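Local atomic coordinates of prolyl-tRNA synthetase (Giardia lamblia ATCC 50803, PDB entry 3IAL), a protein that probably catalyses the ATP-dependent attachment of L-proline to tRNA(Pro) through a prolyl-adenylate intermediate. Residues F50-M62 and G272-I284. Residues are numbered along the deposited sequence; the frame is centred on the assembly and turned at random.
Sequences FRPYGFFMENAIM and GISTRVLACALSI. With PR8 (5'-O-[(R)-hydroxy{[(2S)-pyrrolidin-2-ylcarbonyl]oxy}phosphoryl]adenosine), chain H.
Motif 1 meets motif 3 of the class II synthetase core where Leu-278, on the motif 3 helix, enters as a knob the hole formed by Gly-54, Met-57, Glu-58 and Ile-61 of the motif 1 helix. The helical segments 52-62 and 276-284 run at 114° to each other. The fit is tight on one side, with Leu-278 CD1 only 3.4 Å from Met-57 CB, while Ile-61 CD1 lies 3.8 Å from Leu-278 CB. One turn on, the sulfur of Met-57 meets a methyl of Leu-282; in the other direction, toward the strand, the edge of the Phe-50 ring takes the Thr-275 methyl nearly in its plane.

Amid this apolar seam, Glu-58 leaves its helix with CG anti to the backbone N (chi1 176°) and then bends at chi2 (68°), which brings the carboxylate over Thr-275, OE2 being 3.5 Å from CG2. A water joins the two segments, donating to Glu-58 OE1 (2.9 Å) and to Ser-274 O (2.7 Å), and accepting from Leu-278 N (3.1 Å). His-169 ND1 hydrogen-bonds OE2, so both carboxylate oxygens are engaged.

The adenylate lies against the strand and the turn leading into the helix. Ser-274 OG accepts from Arg-276 N (3.2 Å) in a capping bond and donates to PR8 N3 (2.9 Å); the Arg-276 guanidinium lays one face over adenine C4. Phe-50 also packs on Leu-78 of the second subunit. A dimer-forming motif 1 helix backing the motif 3 strand-helix unit, with its adenine-stacking arginine, is characteristic of class II aminoacyl-tRNA synthetases.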
ATOM      1  N   PHE B  50      -7.942 -11.599  -3.110  1.00 29.88           N
ATOM      2  CA  PHE B  50      -8.008 -11.204  -1.709  1.00 28.41           C
ATOM      3  C   PHE B  50      -9.324 -10.459  -1.490  1.00 29.17           C
ATOM      4  O   PHE B  50      -9.479  -9.326  -1.953  1.00 29.93           O
ATOM      5  CB  PHE B  50      -6.844 -10.279  -1.348  1.00 29.55           C
ATOM      6  CG  PHE B  50      -5.746 -10.931  -0.557  1.00 29.42           C
ATOM      7  CD1 PHE B  50      -5.991 -11.443   0.712  1.00 31.53           C
ATOM      8  CD2 PHE B  50      -4.453 -10.974  -1.055  1.00 29.71           C
ATOM      9  CE1 PHE B  50      -4.963 -12.023   1.464  1.00 33.55           C
ATOM     10  CE2 PHE B  50      -3.432 -11.547  -0.328  1.00 30.52           C
ATOM     11  CZ  PHE B  50      -3.686 -12.073   0.944  1.00 34.82           C
ATOM     12  N   ARG B  51     -10.273 -11.081  -0.787  1.00 26.81           N
ATOM     13  CA  ARG B  51     -11.530 -10.405  -0.439  1.00 26.43           C
ATOM     14  C   ARG B  51     -11.311  -9.459   0.754  1.00 24.16           C
ATOM     15  O   ARG B  51     -10.307  -9.584   1.454  1.00 24.82           O
ATOM     16  CB  ARG B  51     -12.613 -11.441  -0.146  1.00 27.55           C
ATOM     17  CG  ARG B  51     -12.827 -12.414  -1.293  1.00 28.42           C
ATOM     18  CD  ARG B  51     -13.999 -13.318  -1.034  1.00 29.81           C
ATOM     19  NE  ARG B  51     -15.265 -12.592  -1.074  1.00 28.97           N
ATOM     20  CZ  ARG B  51     -16.463 -13.170  -1.027  1.00 27.63           C
ATOM     21  NH1 ARG B  51     -16.567 -14.493  -0.928  1.00 25.78           N
ATOM     22  NH2 ARG B  51     -17.557 -12.420  -1.074  1.00 25.83           N
ATOM     23  N   PRO B  52     -12.242  -8.512   0.991  1.00 25.56           N
ATOM     24  CA  PRO B  52     -12.031  -7.428   1.973  1.00 26.45           C
ATOM     25  C   PRO B  52     -11.536  -7.831   3.358  1.00 26.49           C
ATOM     26  O   PRO B  52     -10.569  -7.245   3.868  1.00 26.56           O
ATOM     27  CB  PRO B  52     -13.418  -6.802   2.085  1.00 26.71           C
ATOM     28  CG  PRO B  52     -13.987  -6.956   0.740  1.00 25.58           C
ATOM     29  CD  PRO B  52     -13.507  -8.308   0.260  1.00 25.63           C
ATOM     30  N   TYR B  53     -12.204  -8.806   3.969  1.00 24.86           N
ATOM     31  CA  TYR B  53     -11.877  -9.209   5.329  1.00 22.69           C
ATOM     32  C   TYR B  53     -10.447  -9.757   5.394  1.00 22.42           C
ATOM     33  O   TYR B  53      -9.697  -9.442   6.310  1.00 21.44           O
ATOM     34  CB  TYR B  53     -12.896 -10.240   5.843  1.00 23.36           C
ATOM     35  CG  TYR B  53     -12.956 -10.306   7.343  1.00 21.77           C
ATOM     36  CD1 TYR B  53     -13.559  -9.285   8.074  1.00 24.05           C
ATOM     37  CD2 TYR B  53     -12.400 -11.376   8.037  1.00 22.85           C
ATOM     38  CE1 TYR B  53     -13.613  -9.331   9.457  1.00 24.42           C
ATOM     39  CE2 TYR B  53     -12.447 -11.430   9.430  1.00 22.71           C
ATOM     40  CZ  TYR B  53     -13.050 -10.397  10.127  1.00 23.52           C
ATOM     41  OH  TYR B  53     -13.103 -10.433  11.483  1.00 23.16           O
ATOM     42  N   GLY B  54     -10.076 -10.569   4.410  1.00 22.57           N
ATOM     43  CA  GLY B  54      -8.708 -11.056   4.284  1.00 24.66           C
ATOM     44  C   GLY B  54      -7.686  -9.988   3.913  1.00 24.62           C
ATOM     45  O   GLY B  54      -6.606  -9.929   4.507  1.00 23.70           O
ATOM     46  N   PHE B  55      -8.001  -9.131   2.936  1.00 25.17           N
ATOM     47  CA  PHE B  55      -7.011  -8.129   2.522  1.00 25.43           C
ATOM     48  C   PHE B  55      -6.657  -7.141   3.635  1.00 24.04           C
ATOM     49  O   PHE B  55      -5.525  -6.673   3.699  1.00 24.70           O
ATOM     50  CB  PHE B  55      -7.421  -7.333   1.281  1.00 25.64           C
ATOM     51  CG  PHE B  55      -6.290  -6.513   0.723  1.00 25.93           C
ATOM     52  CD1 PHE B  55      -5.207  -7.141   0.123  1.00 28.21           C
ATOM     53  CD2 PHE B  55      -6.259  -5.133   0.873  1.00 27.74           C
ATOM     54  CE1 PHE B  55      -4.129  -6.400  -0.364  1.00 31.81           C
ATOM     55  CE2 PHE B  55      -5.184  -4.383   0.376  1.00 26.69           C
ATOM     56  CZ  PHE B  55      -4.126  -5.020  -0.244  1.00 25.98           C
ATOM     57  N   PHE B  56      -7.612  -6.821   4.505  1.00 23.28           N
ATOM     58  CA  PHE B  56      -7.325  -5.938   5.633  1.00 24.56           C
ATOM     59  C   PHE B  56      -6.169  -6.473   6.496  1.00 25.27           C
ATOM     60  O   PHE B  56      -5.345  -5.701   6.980  1.00 25.41           O
ATOM     61  CB  PHE B  56      -8.559  -5.715   6.517  1.00 25.04           C
ATOM     62  CG  PHE B  56      -8.262  -4.888   7.723  1.00 25.25           C
ATOM     63  CD1 PHE B  56      -8.498  -3.527   7.713  1.00 30.52           C
ATOM     64  CD2 PHE B  56      -7.657  -5.454   8.837  1.00 23.72           C
ATOM     65  CE1 PHE B  56      -8.179  -2.748   8.803  1.00 29.68           C
ATOM     66  CE2 PHE B  56      -7.332  -4.677   9.935  1.00 28.73           C
ATOM     67  CZ  PHE B  56      -7.594  -3.319   9.914  1.00 27.13           C
ATOM     68  N   MET B  57      -6.130  -7.790   6.686  1.00 24.42           N
ATOM     69  CA  MET B  57      -5.096  -8.439   7.499  1.00 23.43           C
ATOM     70  C   MET B  57      -3.722  -8.347   6.834  1.00 23.42           C
ATOM     71  O   MET B  57      -2.729  -8.028   7.483  1.00 23.57           O
ATOM     72  CB  MET B  57      -5.443  -9.909   7.715  1.00 21.57           C
ATOM     73  CG  MET B  57      -6.832 -10.163   8.346  1.00 22.60           C
ATOM     74  SD  MET B  57      -7.305 -11.900   8.291  1.00 25.61           S
ATOM     75  CE  MET B  57      -9.042 -11.804   8.822  1.00 20.55           C
ATOM     76  N   GLU B  58      -3.685  -8.625   5.534  1.00 25.94           N
ATOM     77  CA  GLU B  58      -2.454  -8.593   4.742  1.00 26.67           C
ATOM     78  C   GLU B  58      -1.888  -7.189   4.702  1.00 27.59           C
ATOM     79  O   GLU B  58      -0.687  -6.981   4.896  1.00 26.15           O
ATOM     80  CB  GLU B  58      -2.732  -9.064   3.306  1.00 25.35           C
ATOM     81  CG  GLU B  58      -1.530  -8.985   2.365  1.00 29.02           C
ATOM     82  CD  GLU B  58      -0.427  -9.971   2.703  1.00 29.43           C
ATOM     83  OE1 GLU B  58      -0.642 -10.878   3.547  1.00 26.62           O
ATOM     84  OE2 GLU B  58       0.659  -9.842   2.098  1.00 25.09           O
ATOM     85  N   ASN B  59      -2.766  -6.230   4.439  1.00 27.42           N
ATOM     86  CA  ASN B  59      -2.375  -4.835   4.375  1.00 28.08           C
ATOM     87  C   ASN B  59      -1.842  -4.353   5.720  1.00 29.11           C
ATOM     88  O   ASN B  59      -0.867  -3.607   5.771  1.00 28.45           O
ATOM     89  CB  ASN B  59      -3.555  -3.979   3.948  1.00 28.91           C
ATOM     90  CG  ASN B  59      -3.145  -2.580   3.551  1.00 34.01           C
ATOM     91  OD1 ASN B  59      -3.646  -1.601   4.099  1.00 40.71           O
ATOM     92  ND2 ASN B  59      -2.223  -2.477   2.599  1.00 28.99           N
ATOM     93  N   ALA B  60      -2.465  -4.808   6.808  1.00 27.99           N
ATOM     94  CA  ALA B  60      -2.023  -4.436   8.151  1.00 26.13           C
ATOM     95  C   ALA B  60      -0.634  -4.982   8.444  1.00 24.60           C
ATOM     96  O   ALA B  60       0.198  -4.289   9.029  1.00 27.45           O
ATOM     97  CB  ALA B  60      -3.018  -4.917   9.196  1.00 26.43           C
ATOM     98  N   ILE B  61      -0.379  -6.223   8.043  1.00 25.29           N
ATOM     99  CA  ILE B  61       0.930  -6.831   8.252  1.00 24.76           C
ATOM    100  C   ILE B  61       2.007  -6.053   7.486  1.00 25.09           C
ATOM    101  O   ILE B  61       3.050  -5.682   8.066  1.00 23.47           O
ATOM    102  CB  ILE B  61       0.944  -8.306   7.840  1.00 25.69           C
ATOM    103  CG1 ILE B  61       0.151  -9.141   8.859  1.00 25.37           C
ATOM    104  CG2 ILE B  61       2.390  -8.822   7.732  1.00 24.52           C
ATOM    105  CD1 ILE B  61      -0.144 -10.555   8.409  1.00 20.71           C
ATOM    106  N   MET B  62       1.739  -5.779   6.209  1.00 23.67           N
ATOM    107  CA  MET B  62       2.715  -5.086   5.348  1.00 27.41           C
ATOM    108  C   MET B  62       2.892  -3.617   5.731  1.00 28.67           C
ATOM    109  O   MET B  62       4.004  -3.096   5.669  1.00 28.02           O
ATOM    110  CB  MET B  62       2.358  -5.230   3.862  1.00 26.06           C
ATOM    111  CG  MET B  62       2.377  -6.684   3.377  1.00 24.33           C
ATOM    112  SD  MET B  62       4.012  -7.434   3.524  1.00 28.64           S
ATOM    113  CE  MET B  62       3.573  -9.171   3.455  1.00 27.15           C
ATOM    114  N   GLY B 272      12.779 -10.807   2.738  1.00 22.98           N
ATOM    115  CA  GLY B 272      11.460 -10.993   2.145  1.00 24.66           C
ATOM    116  C   GLY B 272      10.474 -11.642   3.094  1.00 23.22           C
ATOM    117  O   GLY B 272      10.798 -12.625   3.764  1.00 22.61           O
ATOM    118  N   ILE B 273       9.280 -11.065   3.158  1.00 24.17           N
ATOM    119  CA  ILE B 273       8.118 -11.683   3.799  1.00 24.93           C
ATOM    120  C   ILE B 273       6.907 -11.562   2.870  1.00 25.16           C
ATOM    121  O   ILE B 273       6.752 -10.575   2.152  1.00 25.46           O
ATOM    122  CB  ILE B 273       7.783 -11.072   5.183  1.00 23.74           C
ATOM    123  CG1 ILE B 273       7.532  -9.562   5.093  1.00 25.16           C
ATOM    124  CG2 ILE B 273       8.888 -11.376   6.170  1.00 23.39           C
ATOM    125  CD1 ILE B 273       6.724  -8.999   6.280  1.00 22.64           C
ATOM    126  N   SER B 274       6.065 -12.586   2.876  1.00 23.94           N
ATOM    127  CA  SER B 274       4.931 -12.657   1.987  1.00 23.42           C
ATOM    128  C   SER B 274       3.642 -12.910   2.782  1.00 24.21           C
ATOM    129  O   SER B 274       3.619 -12.770   4.009  1.00 24.22           O
ATOM    130  CB  SER B 274       5.160 -13.785   0.988  1.00 23.27           C
ATOM    131  OG  SER B 274       4.928 -15.047   1.600  1.00 24.51           O
ATOM    132  N   THR B 275       2.592 -13.299   2.058  1.00 25.60           N
ATOM    133  CA  THR B 275       1.300 -13.704   2.621  1.00 26.71           C
ATOM    134  C   THR B 275       1.380 -14.909   3.569  1.00 27.10           C
ATOM    135  O   THR B 275       0.433 -15.178   4.324  1.00 28.02           O
ATOM    136  CB  THR B 275       0.336 -14.094   1.494  1.00 27.74           C
ATOM    137  OG1 THR B 275       0.933 -15.127   0.701  1.00 32.46           O
ATOM    138  CG2 THR B 275       0.011 -12.888   0.609  1.00 29.94           C
ATOM    139  N   ARG B 276       2.489 -15.644   3.512  1.00 24.90           N
ATOM    140  CA  ARG B 276       2.751 -16.741   4.454  1.00 25.29           C
ATOM    141  C   ARG B 276       2.747 -16.319   5.924  1.00 25.01           C
ATOM    142  O   ARG B 276       2.440 -17.129   6.790  1.00 24.68           O
ATOM    143  CB  ARG B 276       4.091 -17.404   4.131  1.00 24.65           C
ATOM    144  CG  ARG B 276       4.058 -18.190   2.859  1.00 25.38           C
ATOM    145  CD  ARG B 276       5.389 -18.836   2.600  1.00 24.30           C
ATOM    146  NE  ARG B 276       5.280 -19.874   1.593  1.00 24.41           N
ATOM    147  CZ  ARG B 276       6.256 -20.695   1.242  1.00 29.90           C
ATOM    148  NH1 ARG B 276       7.458 -20.612   1.816  1.00 28.64           N
ATOM    149  NH2 ARG B 276       6.021 -21.615   0.311  1.00 32.24           N
ATOM    150  N   VAL B 277       3.111 -15.070   6.207  1.00 25.90           N
ATOM    151  CA  VAL B 277       3.056 -14.542   7.576  1.00 24.90           C
ATOM    152  C   VAL B 277       1.606 -14.582   8.081  1.00 26.63           C
ATOM    153  O   VAL B 277       1.341 -15.063   9.191  1.00 24.67           O
ATOM    154  CB  VAL B 277       3.597 -13.102   7.665  1.00 25.32           C
ATOM    155  CG1 VAL B 277       3.562 -12.591   9.108  1.00 22.15           C
ATOM    156  CG2 VAL B 277       5.019 -13.014   7.109  1.00 26.97           C
ATOM    157  N   LEU B 278       0.681 -14.098   7.247  1.00 24.64           N
ATOM    158  CA  LEU B 278      -0.750 -14.160   7.541  1.00 24.07           C
ATOM    159  C   LEU B 278      -1.202 -15.618   7.672  1.00 25.73           C
ATOM    160  O   LEU B 278      -1.907 -15.964   8.614  1.00 27.78           O
ATOM    161  CB  LEU B 278      -1.561 -13.435   6.462  1.00 22.39           C
ATOM    162  CG  LEU B 278      -3.083 -13.373   6.623  1.00 24.30           C
ATOM    163  CD1 LEU B 278      -3.458 -12.653   7.912  1.00 19.31           C
ATOM    164  CD2 LEU B 278      -3.743 -12.697   5.411  1.00 23.67           C
ATOM    165  N   ALA B 279      -0.777 -16.469   6.745  1.00 25.53           N
ATOM    166  CA  ALA B 279      -1.069 -17.902   6.836  1.00 27.37           C
ATOM    167  C   ALA B 279      -0.721 -18.451   8.228  1.00 28.03           C
ATOM    168  O   ALA B 279      -1.533 -19.152   8.835  1.00 26.14           O
ATOM    169  CB  ALA B 279      -0.329 -18.674   5.763  1.00 26.62           C
ATOM    170  N   CYS B 280       0.471 -18.118   8.724  1.00 28.29           N
ATOM    171  CA  CYS B 280       0.935 -18.582  10.044  1.00 29.77           C
ATOM    172  C   CYS B 280       0.037 -18.102  11.188  1.00 29.31           C
ATOM    173  O   CYS B 280      -0.448 -18.904  11.976  1.00 28.78           O
ATOM    174  CB  CYS B 280       2.372 -18.130  10.313  1.00 30.79           C
ATOM    175  SG  CYS B 280       3.628 -18.999   9.356  1.00 28.49           S
ATOM    176  N   ALA B 281      -0.180 -16.795  11.257  1.00 30.74           N
ATOM    177  CA  ALA B 281      -1.002 -16.182  12.305  1.00 30.69           C
ATOM    178  C   ALA B 281      -2.407 -16.770  12.351  1.00 31.47           C
ATOM    179  O   ALA B 281      -2.939 -17.023  13.431  1.00 30.13           O
ATOM    180  CB  ALA B 281      -1.082 -14.691  12.098  1.00 30.65           C
ATOM    181  N   LEU B 282      -3.010 -16.986  11.183  1.00 29.67           N
ATOM    182  CA  LEU B 282      -4.376 -17.512  11.140  1.00 28.42           C
ATOM    183  C   LEU B 282      -4.390 -18.976  11.563  1.00 27.36           C
ATOM    184  O   LEU B 282      -5.261 -19.402  12.318  1.00 24.93           O
ATOM    185  CB  LEU B 282      -4.990 -17.362   9.750  1.00 26.41           C
ATOM    186  CG  LEU B 282      -5.141 -15.936   9.188  1.00 28.21           C
ATOM    187  CD1 LEU B 282      -5.849 -16.015   7.857  1.00 21.01           C
ATOM    188  CD2 LEU B 282      -5.870 -14.974  10.125  1.00 20.53           C
ATOM    189  N   SER B 283      -3.402 -19.725  11.084  1.00 26.89           N
ATOM    190  CA  SER B 283      -3.388 -21.176  11.220  1.00 27.55           C
ATOM    191  C   SER B 283      -3.070 -21.610  12.643  1.00 27.81           C
ATOM    192  O   SER B 283      -3.684 -22.545  13.172  1.00 26.53           O
ATOM    193  CB  SER B 283      -2.374 -21.784  10.247  1.00 26.40           C
ATOM    194  OG  SER B 283      -2.777 -21.599   8.890  1.00 25.19           O
ATOM    195  N   ILE B 284      -2.110 -20.923  13.253  1.00 27.51           N
ATOM    196  CA  ILE B 284      -1.619 -21.281  14.572  1.00 28.19           C
ATOM    197  C   ILE B 284      -2.625 -20.932  15.671  1.00 29.37           C
ATOM    198  O   ILE B 284      -2.819 -21.711  16.605  1.00 29.68           O
ATOM    199  CB  ILE B 284      -0.273 -20.609  14.862  1.00 27.36           C
ATOM    200  CG1 ILE B 284       0.799 -21.175  13.919  1.00 28.61           C
ATOM    201  CG2 ILE B 284       0.115 -20.825  16.324  1.00 25.22           C
ATOM    202  CD1 ILE B 284       2.150 -20.494  14.000  1.00 29.56           C
TER
HETATM  203  C   PR8 H 601      13.781 -13.790  -1.484  1.00 41.68           C
HETATM  204  N   PR8 H 601      14.361 -11.826  -2.767  1.00 37.95           N
HETATM  205  O   PR8 H 601      13.009 -14.019  -2.418  1.00 39.80           O
HETATM  206  P   PR8 H 601      12.926 -15.811  -0.318  0.70 54.76           P
HETATM  207  N1  PR8 H 601       3.699 -18.294  -2.071  0.70 38.84           N
HETATM  208  C2  PR8 H 601       3.671 -17.508  -1.000  0.70 36.35           C
HETATM  209  N3  PR8 H 601       4.786 -17.041  -0.433  0.70 36.19           N
HETATM  210  C4  PR8 H 601       5.987 -17.348  -0.919  0.70 40.17           C
HETATM  211  C5  PR8 H 601       6.056 -18.177  -2.034  0.70 44.07           C
HETATM  212  C6  PR8 H 601       4.880 -18.648  -2.612  0.70 44.75           C
HETATM  213  N6  PR8 H 601       4.929 -19.436  -3.687  0.70 47.85           N
HETATM  214  N7  PR8 H 601       7.340 -18.339  -2.330  0.70 45.67           N
HETATM  215  C8  PR8 H 601       8.056 -17.646  -1.442  0.70 49.61           C
HETATM  216  N9  PR8 H 601       7.237 -17.042  -0.570  0.70 48.94           N
HETATM  217  CA  PR8 H 601      14.639 -12.526  -1.501  1.00 37.84           C
HETATM  218  CB  PR8 H 601      14.186 -11.607  -0.379  1.00 35.99           C
HETATM  219  CD  PR8 H 601      14.072 -10.433  -2.443  1.00 37.80           C
HETATM  220  CG  PR8 H 601      13.359 -10.527  -1.088  1.00 35.60           C
HETATM  221  C1' PR8 H 601       7.689 -16.182   0.571  0.70 52.31           C
HETATM  222  O10 PR8 H 601      13.977 -14.590  -0.402  1.00 43.66           O
HETATM  223  O1P PR8 H 601      13.175 -16.871  -1.329  0.70 56.60           O
HETATM  224  C2' PR8 H 601       8.424 -16.989   1.668  0.70 54.66           C
HETATM  225  O2' PR8 H 601       8.035 -16.516   2.967  0.70 47.98           O
HETATM  226  O2P PR8 H 601      13.090 -16.399   1.167  0.70 58.29           O
HETATM  227  C3' PR8 H 601       9.869 -16.599   1.459  0.70 55.14           C
HETATM  228  O3' PR8 H 601      10.610 -16.769   2.669  0.70 53.41           O
HETATM  229  C4' PR8 H 601       9.639 -15.125   1.181  0.70 55.14           C
HETATM  230  O4' PR8 H 601       8.664 -15.189   0.117  0.70 53.59           O
HETATM  231  C5' PR8 H 601      10.943 -14.491   0.749  0.70 54.00           C
HETATM  232  O5' PR8 H 601      11.457 -15.158  -0.387  0.70 54.92           O
HETATM  233  O   HOH W   1       1.435 -11.764   5.301  1.00 24.88           O